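Local coordinates for protein methyltransferase (Geobacter sulfurreducens PCA, PDB 3C3P) that probably transfers a methyl group from S-adenosyl-L-methionine to an oxygen atom of its substrate, at residues 52-63 against 121-131; 78-89 against 108-117. All blocks are in the same frame, centred on the assembly; numbering follows the deposited sequence.

Interaction 1: residues 52-63 against 121-131; sequences ARIKQPQLVVVP and AAGQRDIDILF. With EDO (1,2-ethanediol), chain F; EDO (1,2-ethanediol), chain R.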
loop_
_atom_site.group_PDB
_atom_site.type_symbol
_atom_site.label_atom_id
_atom_site.label_comp_id
_atom_site.label_asym_id
_atom_site.label_seq_id
_atom_site.Cartn_x
_atom_site.Cartn_y
_atom_site.Cartn_z
ATOM N N ALA A 52 6.204 0.733 4.741
ATOM C CA ALA A 52 7.557 1.089 5.154
ATOM C C ALA A 52 8.478 -0.088 4.908
ATOM O O ALA A 52 9.588 0.069 4.431
ATOM C CB ALA A 52 7.598 1.541 6.633
ATOM N N ARG A 53 7.998 -1.287 5.204
ATOM C CA ARG A 53 8.817 -2.476 4.932
ATOM C C ARG A 53 9.134 -2.610 3.434
ATOM O O ARG A 53 10.250 -2.892 3.051
ATOM C CB ARG A 53 8.164 -3.771 5.391
ATOM C CG ARG A 53 8.152 -4.024 6.879
ATOM C CD ARG A 53 9.543 -3.958 7.540
ATOM N NE ARG A 53 10.535 -4.916 7.051
ATOM C CZ ARG A 53 10.762 -6.119 7.573
ATOM N NH1 ARG A 53 10.045 -6.587 8.592
ATOM N NH2 ARG A 53 11.699 -6.866 7.024
ATOM N N ILE A 54 8.150 -2.404 2.570
ATOM C CA ILE A 54 8.423 -2.570 1.127
ATOM C C ILE A 54 9.181 -1.396 0.557
ATOM O O ILE A 54 9.929 -1.531 -0.396
ATOM C CB ILE A 54 7.164 -2.906 0.238
ATOM C CG1 ILE A 54 6.167 -1.780 0.238
ATOM C CG2 ILE A 54 6.509 -4.246 0.688
ATOM C CD1 ILE A 54 5.029 -1.963 -0.817
ATOM N N LYS A 55 9.024 -0.241 1.161
ATOM C CA LYS A 55 9.737 0.942 0.685
ATOM C C LYS A 55 11.236 0.910 1.069
ATOM O O LYS A 55 12.089 1.354 0.299
ATOM C CB LYS A 55 9.138 2.205 1.316
ATOM C CG LYS A 55 9.743 3.543 0.844
ATOM C CD LYS A 55 9.264 3.947 -0.526
ATOM C CE LYS A 55 9.787 5.347 -0.934
ATOM N NZ LYS A 55 11.273 5.322 -1.270
ATOM N N GLN A 56 11.516 0.364 2.248
ATOM C CA GLN A 56 12.896 0.291 2.818
ATOM C C GLN A 56 13.531 1.687 2.940
ATOM O O GLN A 56 14.648 1.940 2.433
ATOM C CB GLN A 56 13.858 -0.578 2.011
ATOM C CG GLN A 56 13.490 -2.013 1.826
ATOM C CD GLN A 56 14.719 -2.825 1.412
ATOM O OE1 GLN A 56 15.647 -2.302 0.816
ATOM N NE2 GLN A 56 14.738 -4.085 1.768
ATOM N N PRO A 57 12.854 2.595 3.618
ATOM C CA PRO A 57 13.419 3.924 3.714
ATOM C C PRO A 57 14.590 4.057 4.658
ATOM O O PRO A 57 14.722 3.304 5.611
ATOM C CB PRO A 57 12.267 4.726 4.320
ATOM C CG PRO A 57 11.688 3.739 5.314
ATOM C CD PRO A 57 11.676 2.431 4.497
ATOM N N GLN A 58 15.434 5.027 4.328
ATOM C CA GLN A 58 16.604 5.362 5.118
ATOM C C GLN A 58 16.206 6.479 6.094
ATOM O O GLN A 58 16.760 6.591 7.194
ATOM C CB GLN A 58 17.745 5.774 4.181
ATOM C CG GLN A 58 18.030 4.707 3.117
ATOM C CD GLN A 58 18.839 5.217 1.949
ATOM O OE1 GLN A 58 18.543 4.881 0.802
ATOM N NE2 GLN A 58 19.805 6.089 2.215
ATOM N N LEU A 59 15.209 7.260 5.673
ATOM C CA LEU A 59 14.665 8.395 6.442
ATOM C C LEU A 59 13.159 8.601 6.309
ATOM O O LEU A 59 12.588 8.745 5.237
ATOM C CB LEU A 59 15.390 9.710 6.063
ATOM C CG LEU A 59 14.987 11.021 6.777
ATOM C CD1 LEU A 59 15.188 10.897 8.307
ATOM C CD2 LEU A 59 15.728 12.258 6.238
ATOM N N VAL A 60 12.552 8.575 7.471
ATOM C CA VAL A 60 11.133 8.792 7.654
ATOM C C VAL A 60 10.983 9.991 8.558
ATOM O O VAL A 60 11.550 10.032 9.651
ATOM C CB VAL A 60 10.412 7.583 8.332
ATOM C CG1 VAL A 60 8.914 7.907 8.545
ATOM C CG2 VAL A 60 10.614 6.278 7.533
ATOM N N VAL A 61 10.180 10.938 8.100
ATOM C CA VAL A 61 9.890 12.168 8.831
ATOM C C VAL A 61 8.380 12.264 9.154
ATOM O O VAL A 61 7.502 12.103 8.299
ATOM C CB VAL A 61 10.451 13.399 8.070
ATOM C CG1 VAL A 61 10.117 14.721 8.807
ATOM C CG2 VAL A 61 11.989 13.216 7.872
ATOM N N VAL A 62 8.125 12.474 10.445
ATOM C CA VAL A 62 6.788 12.555 11.008
ATOM C C VAL A 62 6.579 13.895 11.710
ATOM O O VAL A 62 6.912 14.034 12.884
ATOM C CB VAL A 62 6.586 11.420 12.034
ATOM C CG1 VAL A 62 5.157 11.378 12.506
ATOM C CG2 VAL A 62 7.006 10.078 11.415
ATOM N N PRO A 63 6.076 14.905 10.980
ATOM C CA PRO A 63 5.836 16.211 11.583
ATOM C C PRO A 63 4.488 16.259 12.254
ATOM O O PRO A 63 3.482 16.442 11.587
ATOM C CB PRO A 63 5.869 17.185 10.391
ATOM C CG PRO A 63 5.965 16.351 9.152
ATOM C CD PRO A 63 5.871 14.904 9.522
ATOM N N ALA A 121 11.141 20.069 10.220
ATOM C CA ALA A 121 11.123 19.064 9.149
ATOM C C ALA A 121 11.779 19.621 7.887
ATOM O O ALA A 121 12.500 18.928 7.149
ATOM C CB ALA A 121 9.682 18.615 8.849
ATOM N N ALA A 122 11.551 20.908 7.685
ATOM C CA ALA A 122 12.082 21.599 6.514
ATOM C C ALA A 122 13.613 21.570 6.438
ATOM O O ALA A 122 14.185 21.828 5.381
ATOM C CB ALA A 122 11.577 23.045 6.471
ATOM N N GLY A 123 14.273 21.249 7.546
ATOM C CA GLY A 123 15.738 21.199 7.598
ATOM C C GLY A 123 16.290 19.829 7.242
ATOM O O GLY A 123 17.500 19.599 7.198
ATOM N N GLN A 124 15.370 18.909 6.998
ATOM C CA GLN A 124 15.716 17.527 6.625
ATOM C C GLN A 124 15.953 17.419 5.127
ATOM O O GLN A 124 15.464 18.226 4.348
ATOM C CB GLN A 124 14.625 16.557 7.092
ATOM C CG GLN A 124 14.507 16.491 8.604
ATOM C CD GLN A 124 15.651 15.741 9.255
ATOM O OE1 GLN A 124 16.021 14.644 8.825
ATOM N NE2 GLN A 124 16.167 16.286 10.346
ATOM N N ARG A 125 16.744 16.432 4.745
ATOM C CA ARG A 125 17.061 16.186 3.331
ATOM C C ARG A 125 16.910 14.724 2.943
ATOM O O ARG A 125 17.138 13.825 3.745
ATOM C CB ARG A 125 18.496 16.638 2.999
ATOM C CG ARG A 125 18.760 18.116 3.147
ATOM C CD ARG A 125 17.895 18.955 2.219
ATOM N NE ARG A 125 18.217 20.379 2.343
ATOM C CZ ARG A 125 17.643 21.230 3.192
ATOM N NH1 ARG A 125 16.682 20.834 4.012
ATOM N NH2 ARG A 125 18.031 22.498 3.211
ATOM N N ASP A 126 16.520 14.501 1.694
ATOM C CA ASP A 126 16.377 13.136 1.171
ATOM C C ASP A 126 15.450 12.280 2.015
ATOM O O ASP A 126 15.782 11.185 2.441
ATOM C CB ASP A 126 17.744 12.467 1.049
ATOM C CG ASP A 126 18.599 13.089 -0.035
ATOM O OD1 ASP A 126 18.067 13.383 -1.129
ATOM O OD2 ASP A 126 19.810 13.239 0.194
ATOM N N ILE A 127 14.301 12.854 2.297
ATOM C CA ILE A 127 13.230 12.165 3.035
ATOM C C ILE A 127 12.621 11.107 2.111
ATOM O O ILE A 127 12.205 11.410 0.999
ATOM C CB ILE A 127 12.129 13.144 3.521
ATOM C CG1 ILE A 127 12.718 14.218 4.465
ATOM C CG2 ILE A 127 10.976 12.378 4.216
ATOM C CD1 ILE A 127 11.735 15.358 4.807
ATOM N N ASP A 128 12.577 9.866 2.602
ATOM C CA ASP A 128 12.035 8.696 1.859
ATOM C C ASP A 128 10.558 8.534 2.094
ATOM O O ASP A 128 9.828 8.120 1.200
ATOM C CB ASP A 128 12.804 7.419 2.211
ATOM C CG ASP A 128 14.252 7.499 1.773
ATOM O OD1 ASP A 128 14.480 7.853 0.593
ATOM O OD2 ASP A 128 15.151 7.228 2.596
ATOM N N ILE A 129 10.136 8.809 3.323
ATOM C CA ILE A 129 8.722 8.755 3.684
ATOM C C ILE A 129 8.381 9.969 4.504
ATOM O O ILE A 129 9.014 10.258 5.502
ATOM C CB ILE A 129 8.283 7.508 4.498
ATOM C CG1 ILE A 129 8.481 6.230 3.709
ATOM C CG2 ILE A 129 6.814 7.638 4.892
ATOM C CD1 ILE A 129 7.998 5.006 4.414
ATOM N N LEU A 130 7.402 10.703 4.028
ATOM C CA LEU A 130 6.905 11.884 4.720
ATOM C C LEU A 130 5.468 11.589 5.147
ATOM O O LEU A 130 4.550 11.383 4.313
ATOM C CB LEU A 130 6.991 13.141 3.853
ATOM C CG LEU A 130 6.418 14.390 4.549
ATOM C CD1 LEU A 130 7.228 14.717 5.809
ATOM C CD2 LEU A 130 6.339 15.614 3.628
ATOM N N PHE A 131 5.296 11.527 6.463
ATOM C CA PHE A 131 3.995 11.250 7.062
ATOM C C PHE A 131 3.275 12.559 7.303
ATOM O O PHE A 131 3.883 13.548 7.726
ATOM C CB PHE A 131 4.127 10.474 8.370
ATOM C CG PHE A 131 2.808 10.169 9.034
ATOM C CD1 PHE A 131 2.086 9.028 8.687
ATOM C CD2 PHE A 131 2.289 11.012 9.996
ATOM C CE1 PHE A 131 0.876 8.732 9.318
ATOM C CE2 PHE A 131 1.061 10.721 10.623
ATOM C CZ PHE A 131 0.372 9.586 10.275
HETATM C C1 EDO F . 19.556 11.602 4.468
HETATM O O1 EDO F . 19.060 12.852 4.947
HETATM C C2 EDO F . 18.561 10.515 4.852
HETATM O O2 EDO F . 19.001 9.226 4.400
HETATM C C1 EDO R . 11.630 -6.002 -0.347
HETATM O O1 EDO R . 10.342 -5.422 -0.358
HETATM C C2 EDO R . 12.274 -5.343 0.805
HETATM O O2 EDO R . 11.481 -5.350 1.978
HETATM O O HOH W 1 12.640 7.703 -1.426
#
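At the middle of the Rossmann-like sheet of this member of the class I O-methyltransferase family, strand 59-63 runs parallel to strand 127-133, the neighbour reached only after the first beta-alpha units have been built on the other side. Val-61 sits between two of the main-chain bonds of the pairing: its N donates to Ile-129 O and its O accepts from Phe-131 N, both at 2.9 Å and nearly straight. Where strand 127-133 enters, the chain kinks at Asp-128, and Leu-59 O takes up two successive amides, Asp-128 N at 2.9 Å and Ile-129 N at 3.1 Å. The Asp-128 carboxylate answers in kind. Its CG lies beside its own backbone N (chi1 -64°), which swings OD2 back over the loop that leads into strand 59-63 to accept Gln-58 N at 2.8 Å and Leu-59 N at 3.1 Å, both on its anti side, with Gln-58 N 35° out of the carboxylate plane. The other oxygen, OD1, is joined through a water to Lys-55 NZ, a bridge that may help to stabilise the carboxylate charge. Side chains pack on both faces of the sheet. On one, Ile-129 lies alongside Val-60, pointing the same way, and extends CD1 to Pro-57 CG and Ala-52, which ties helix 42-55 to the strand; Ile-157 of strand 154-159 also touches Ile-129. On the other, Val-61 and Ile-127 meet at about a right angle, Val-61 CG2 coming within 3.6 Å of Ile-127 CG1, while Val-61 CG1 rests 3.9 Å from Ala-121 CB.

Interaction 2: residues 78-89 against 108-117; sequences ISISSRVVMIDP and DRVELQVGDP. With EDO (1,2-ethanediol), chain I.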
loop_
_atom_site.group_PDB
_atom_site.type_symbol
_atom_site.label_atom_id
_atom_site.label_comp_id
_atom_site.label_asym_id
_atom_site.label_seq_id
_atom_site.Cartn_x
_atom_site.Cartn_y
_atom_site.Cartn_z
ATOM N N ILE A 78 12.020 -0.196 10.261
ATOM C CA ILE A 78 13.321 0.224 9.709
ATOM C C ILE A 78 14.547 -0.366 10.386
ATOM O O ILE A 78 14.513 -0.817 11.542
ATOM C CB ILE A 78 13.450 1.800 9.713
ATOM C CG1 ILE A 78 13.571 2.335 11.134
ATOM C CG2 ILE A 78 12.250 2.479 8.977
ATOM C CD1 ILE A 78 14.013 3.780 11.210
ATOM N N SER A 79 15.654 -0.355 9.647
ATOM C CA SER A 79 16.931 -0.869 10.198
ATOM C C SER A 79 17.595 0.133 11.112
ATOM O O SER A 79 17.220 1.304 11.212
ATOM C CB SER A 79 17.952 -1.244 9.112
ATOM O OG SER A 79 18.342 -0.106 8.334
ATOM N N ILE A 80 18.637 -0.373 11.737
ATOM C CA ILE A 80 19.445 0.399 12.678
ATOM C C ILE A 80 20.181 1.508 11.934
ATOM O O ILE A 80 20.547 2.536 12.513
ATOM C CB ILE A 80 20.475 -0.501 13.428
ATOM C CG1 ILE A 80 21.132 0.260 14.584
ATOM C CG2 ILE A 80 21.524 -1.046 12.463
ATOM C CD1 ILE A 80 22.109 -0.570 15.384
ATOM N N SER A 81 20.369 1.292 10.641
ATOM C CA SER A 81 21.089 2.248 9.789
ATOM C C SER A 81 20.163 3.388 9.306
ATOM O O SER A 81 20.619 4.420 8.805
ATOM C CB SER A 81 21.780 1.524 8.620
ATOM O OG SER A 81 20.848 0.822 7.815
ATOM N N SER A 82 18.871 3.189 9.519
ATOM C CA SER A 82 17.849 4.187 9.142
ATOM C C SER A 82 17.365 4.954 10.349
ATOM O O SER A 82 17.656 4.620 11.510
ATOM C CB SER A 82 16.662 3.529 8.482
ATOM O OG SER A 82 17.082 2.740 7.397
ATOM N N ARG A 83 16.588 5.984 10.047
ATOM C CA ARG A 83 16.026 6.879 11.054
ATOM C C ARG A 83 14.620 7.380 10.810
ATOM O O ARG A 83 14.178 7.554 9.679
ATOM C CB ARG A 83 16.886 8.156 11.180
ATOM C CG ARG A 83 18.305 7.976 11.732
ATOM C CD ARG A 83 18.307 7.552 13.177
ATOM N NE ARG A 83 19.664 7.403 13.681
ATOM C CZ ARG A 83 20.395 6.294 13.595
ATOM N NH1 ARG A 83 19.907 5.197 13.032
ATOM N NH2 ARG A 83 21.620 6.274 14.102
ATOM N N VAL A 84 13.929 7.533 11.935
ATOM C CA VAL A 84 12.615 8.157 11.993
ATOM C C VAL A 84 12.871 9.438 12.790
ATOM O O VAL A 84 13.509 9.426 13.865
ATOM C CB VAL A 84 11.500 7.367 12.706
ATOM C CG1 VAL A 84 10.247 8.225 12.765
ATOM C CG2 VAL A 84 11.205 6.036 12.027
ATOM N N VAL A 85 12.451 10.544 12.208
ATOM C CA VAL A 85 12.571 11.858 12.820
ATOM C C VAL A 85 11.156 12.336 13.110
ATOM O O VAL A 85 10.344 12.581 12.210
ATOM C CB VAL A 85 13.280 12.882 11.919
ATOM C CG1 VAL A 85 13.359 14.236 12.634
ATOM C CG2 VAL A 85 14.674 12.393 11.514
HETATM N N MSE A 86 10.881 12.445 14.393
HETATM C CA MSE A 86 9.589 12.867 14.894
HETATM C C MSE A 86 9.698 14.208 15.594
HETATM O O MSE A 86 10.573 14.426 16.447
HETATM C CB MSE A 86 9.083 11.769 15.833
HETATM C CG MSE A 86 7.724 11.925 16.547
HETATM SE SE MSE A 86 7.531 13.292 17.928
HETATM C CE MSE A 86 6.098 12.424 18.951
ATOM N N ILE A 87 8.815 15.109 15.168
ATOM C CA ILE A 87 8.720 16.471 15.709
ATOM C C ILE A 87 7.284 16.751 16.171
ATOM O O ILE A 87 6.314 16.462 15.481
ATOM C CB ILE A 87 9.154 17.588 14.704
ATOM C CG1 ILE A 87 10.516 17.323 14.066
ATOM C CG2 ILE A 87 9.167 18.968 15.364
ATOM C CD1 ILE A 87 10.435 16.465 12.829
ATOM N N ASP A 88 7.167 17.285 17.374
ATOM C CA ASP A 88 5.853 17.607 17.928
ATOM C C ASP A 88 5.936 18.798 18.899
ATOM O O ASP A 88 6.877 18.916 19.701
ATOM C CB ASP A 88 5.229 16.359 18.579
ATOM C CG ASP A 88 3.742 16.536 18.894
ATOM O OD1 ASP A 88 2.940 16.041 18.063
ATOM O OD2 ASP A 88 3.364 17.221 19.883
ATOM N N PRO A 89 4.946 19.696 18.832
ATOM C CA PRO A 89 5.064 20.836 19.730
ATOM C C PRO A 89 4.807 20.499 21.184
ATOM O O PRO A 89 5.259 21.217 22.080
ATOM C CB PRO A 89 3.994 21.809 19.199
ATOM C CG PRO A 89 3.072 21.006 18.416
ATOM C CD PRO A 89 3.856 19.860 17.859
ATOM N N ASP A 108 17.043 3.801 19.527
ATOM C CA ASP A 108 18.356 3.760 18.833
ATOM C C ASP A 108 18.270 4.186 17.361
ATOM O O ASP A 108 19.283 4.421 16.696
ATOM C CB ASP A 108 19.008 2.356 18.922
ATOM C CG ASP A 108 18.181 1.239 18.238
ATOM O OD1 ASP A 108 17.108 1.504 17.676
ATOM O OD2 ASP A 108 18.615 0.074 18.252
ATOM N N ARG A 109 17.058 4.308 16.861
ATOM C CA ARG A 109 16.885 4.691 15.443
ATOM C C ARG A 109 15.750 5.675 15.237
ATOM O O ARG A 109 15.166 5.788 14.151
ATOM C CB ARG A 109 16.675 3.458 14.597
ATOM C CG ARG A 109 15.338 2.838 14.801
ATOM C CD ARG A 109 15.378 1.428 14.312
ATOM N NE ARG A 109 16.247 0.664 15.194
ATOM C CZ ARG A 109 16.562 -0.613 15.018
ATOM N NH1 ARG A 109 16.080 -1.274 13.966
ATOM N NH2 ARG A 109 17.358 -1.221 15.893
ATOM N N VAL A 110 15.448 6.383 16.313
ATOM C CA VAL A 110 14.422 7.437 16.326
ATOM C C VAL A 110 14.958 8.699 16.994
ATOM O O VAL A 110 15.529 8.672 18.114
ATOM C CB VAL A 110 13.117 7.021 17.042
ATOM C CG1 VAL A 110 12.088 8.159 16.989
ATOM C CG2 VAL A 110 12.526 5.781 16.407
ATOM N N GLU A 111 14.813 9.790 16.259
ATOM C CA GLU A 111 15.209 11.127 16.706
ATOM C C GLU A 111 13.928 11.865 17.041
ATOM O O GLU A 111 13.073 12.060 16.176
ATOM C CB GLU A 111 15.991 11.890 15.628
ATOM C CG GLU A 111 16.301 13.337 16.058
ATOM C CD GLU A 111 16.868 14.230 14.959
ATOM O OE1 GLU A 111 17.366 13.739 13.910
ATOM O OE2 GLU A 111 16.811 15.460 15.168
ATOM N N LEU A 112 13.791 12.270 18.293
ATOM C CA LEU A 112 12.582 12.963 18.756
ATOM C C LEU A 112 12.854 14.408 19.142
ATOM O O LEU A 112 13.791 14.697 19.896
ATOM C CB LEU A 112 12.019 12.236 19.980
ATOM C CG LEU A 112 11.764 10.731 19.858
ATOM C CD1 LEU A 112 11.428 10.092 21.201
ATOM C CD2 LEU A 112 10.663 10.505 18.893
ATOM N N GLN A 113 12.007 15.301 18.654
ATOM C CA GLN A 113 12.158 16.737 18.936
ATOM C C GLN A 113 10.869 17.435 19.305
ATOM O O GLN A 113 9.819 17.185 18.733
ATOM C CB GLN A 113 12.694 17.492 17.707
ATOM C CG GLN A 113 13.882 16.895 17.007
ATOM C CD GLN A 113 14.575 17.922 16.155
ATOM O OE1 GLN A 113 14.720 19.084 16.566
ATOM N NE2 GLN A 113 15.062 17.506 14.990
ATOM N N VAL A 114 10.994 18.329 20.276
ATOM C CA VAL A 114 9.906 19.168 20.742
ATOM C C VAL A 114 10.122 20.458 19.976
ATOM O O VAL A 114 11.187 21.060 20.062
ATOM C CB VAL A 114 9.943 19.405 22.286
ATOM C CG1 VAL A 114 8.990 20.531 22.702
ATOM C CG2 VAL A 114 9.646 18.108 23.044
ATOM N N GLY A 115 9.134 20.853 19.183
ATOM C CA GLY A 115 9.234 22.084 18.389
ATOM C C GLY A 115 8.202 22.206 17.287
ATOM O O GLY A 115 7.216 21.476 17.261
ATOM N N ASP A 116 8.453 23.117 16.355
ATOM C CA ASP A 116 7.531 23.340 15.242
ATOM C C ASP A 116 7.687 22.213 14.221
ATOM O O ASP A 116 8.754 22.077 13.624
ATOM C CB ASP A 116 7.782 24.670 14.538
ATOM C CG ASP A 116 6.756 24.938 13.455
ATOM O OD1 ASP A 116 5.544 24.948 13.768
ATOM O OD2 ASP A 116 7.158 25.162 12.298
ATOM N N PRO A 117 6.614 21.432 13.968
ATOM C CA PRO A 117 6.780 20.305 13.044
ATOM C C PRO A 117 7.376 20.607 11.650
ATOM O O PRO A 117 8.355 19.958 11.250
ATOM C CB PRO A 117 5.346 19.742 12.941
ATOM C CG PRO A 117 4.726 20.094 14.235
ATOM C CD PRO A 117 5.260 21.448 14.555
HETATM C C1 EDO I . 0.162 17.297 15.693
HETATM O O1 EDO I . 0.797 18.362 14.980
HETATM C C2 EDO I . 0.255 17.603 17.184
HETATM O O2 EDO I . 0.284 16.393 17.948
#
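Glu-111 N donates to Val-84 O at 2.8 Å, nearly straight, within the parallel pairing of strands 83-88 and 110-114, the two ends of a beta-alpha-beta unit completed by helix 91-104. Val-84, Met-86 and Asp-88 each donate and accept through the main chain. Selenomethionine Met-86 sets CB 3.7 Å from Leu-112 CD2 on the face covered by helices 69-75 and 91-104. At the C-terminal end, Ile-87 CG2 packs 3.6 Å from Pro-117 CA, and the side chains of Pro-89 and Pro-117 cross at about a right angle, Pro-89 CD against Pro-117 CG. Here Asp-88 OD1 accepts from Asp-65 N and, at 2.7 Å, from O2 of an ethanediol probably left by the crystallisation liquor; OD2 accepts from Asp-90 N and Asn-93 ND2. This placing is consistent with the acid that binds the ribose hydroxyls of S-adenosylmethionine in relatives. At the other end, Arg-109 NH1 donates to Ile-78 O at 2.9 Å. Its CG stands between backbone N and carbonyl carbon (chi1 72°), bringing the chain past Ile-78 CG1, and Ile-80 CA lies 3.8 Å above the guanidinium centre. Asp-108 positions the group side-on, OD1 taking NE at 2.8 Å and OD2 taking NH2 at 3.0 Å. Arg-83 NH1 donates to Ile-80 O and Ser-82 O, with Asp-108 O over one face of its guanidinium. With NE, NH1 and NH2 all bonded in or near its plane, the Arg-109 guanidinium is probably held against rotation, and Asp-108 probably offsets much of its charge.

How the interactions relate
Interaction 1 and interaction 2 illustrate how a Rossmann-like sheet grows outward from its first strand. From the N terminus, the chain leaves helix 42-55, lays down strand 59-63, passes through helix 69-75 and forms strand 83-88, then returns through helix 91-104 as strand 110-114, where interaction 2 closes the inner loop. Only after helix 117-121 does strand 127-133 reach the opposite side of strand 59-63 and close the outer loop as interaction 1, within which interaction 2 is nested. The two contacts meet along the shared boundary of strands 59-63 and 83-88, where Val-60 O and Val-85 N probably hydrogen-bond, giving four consecutive parallel strands.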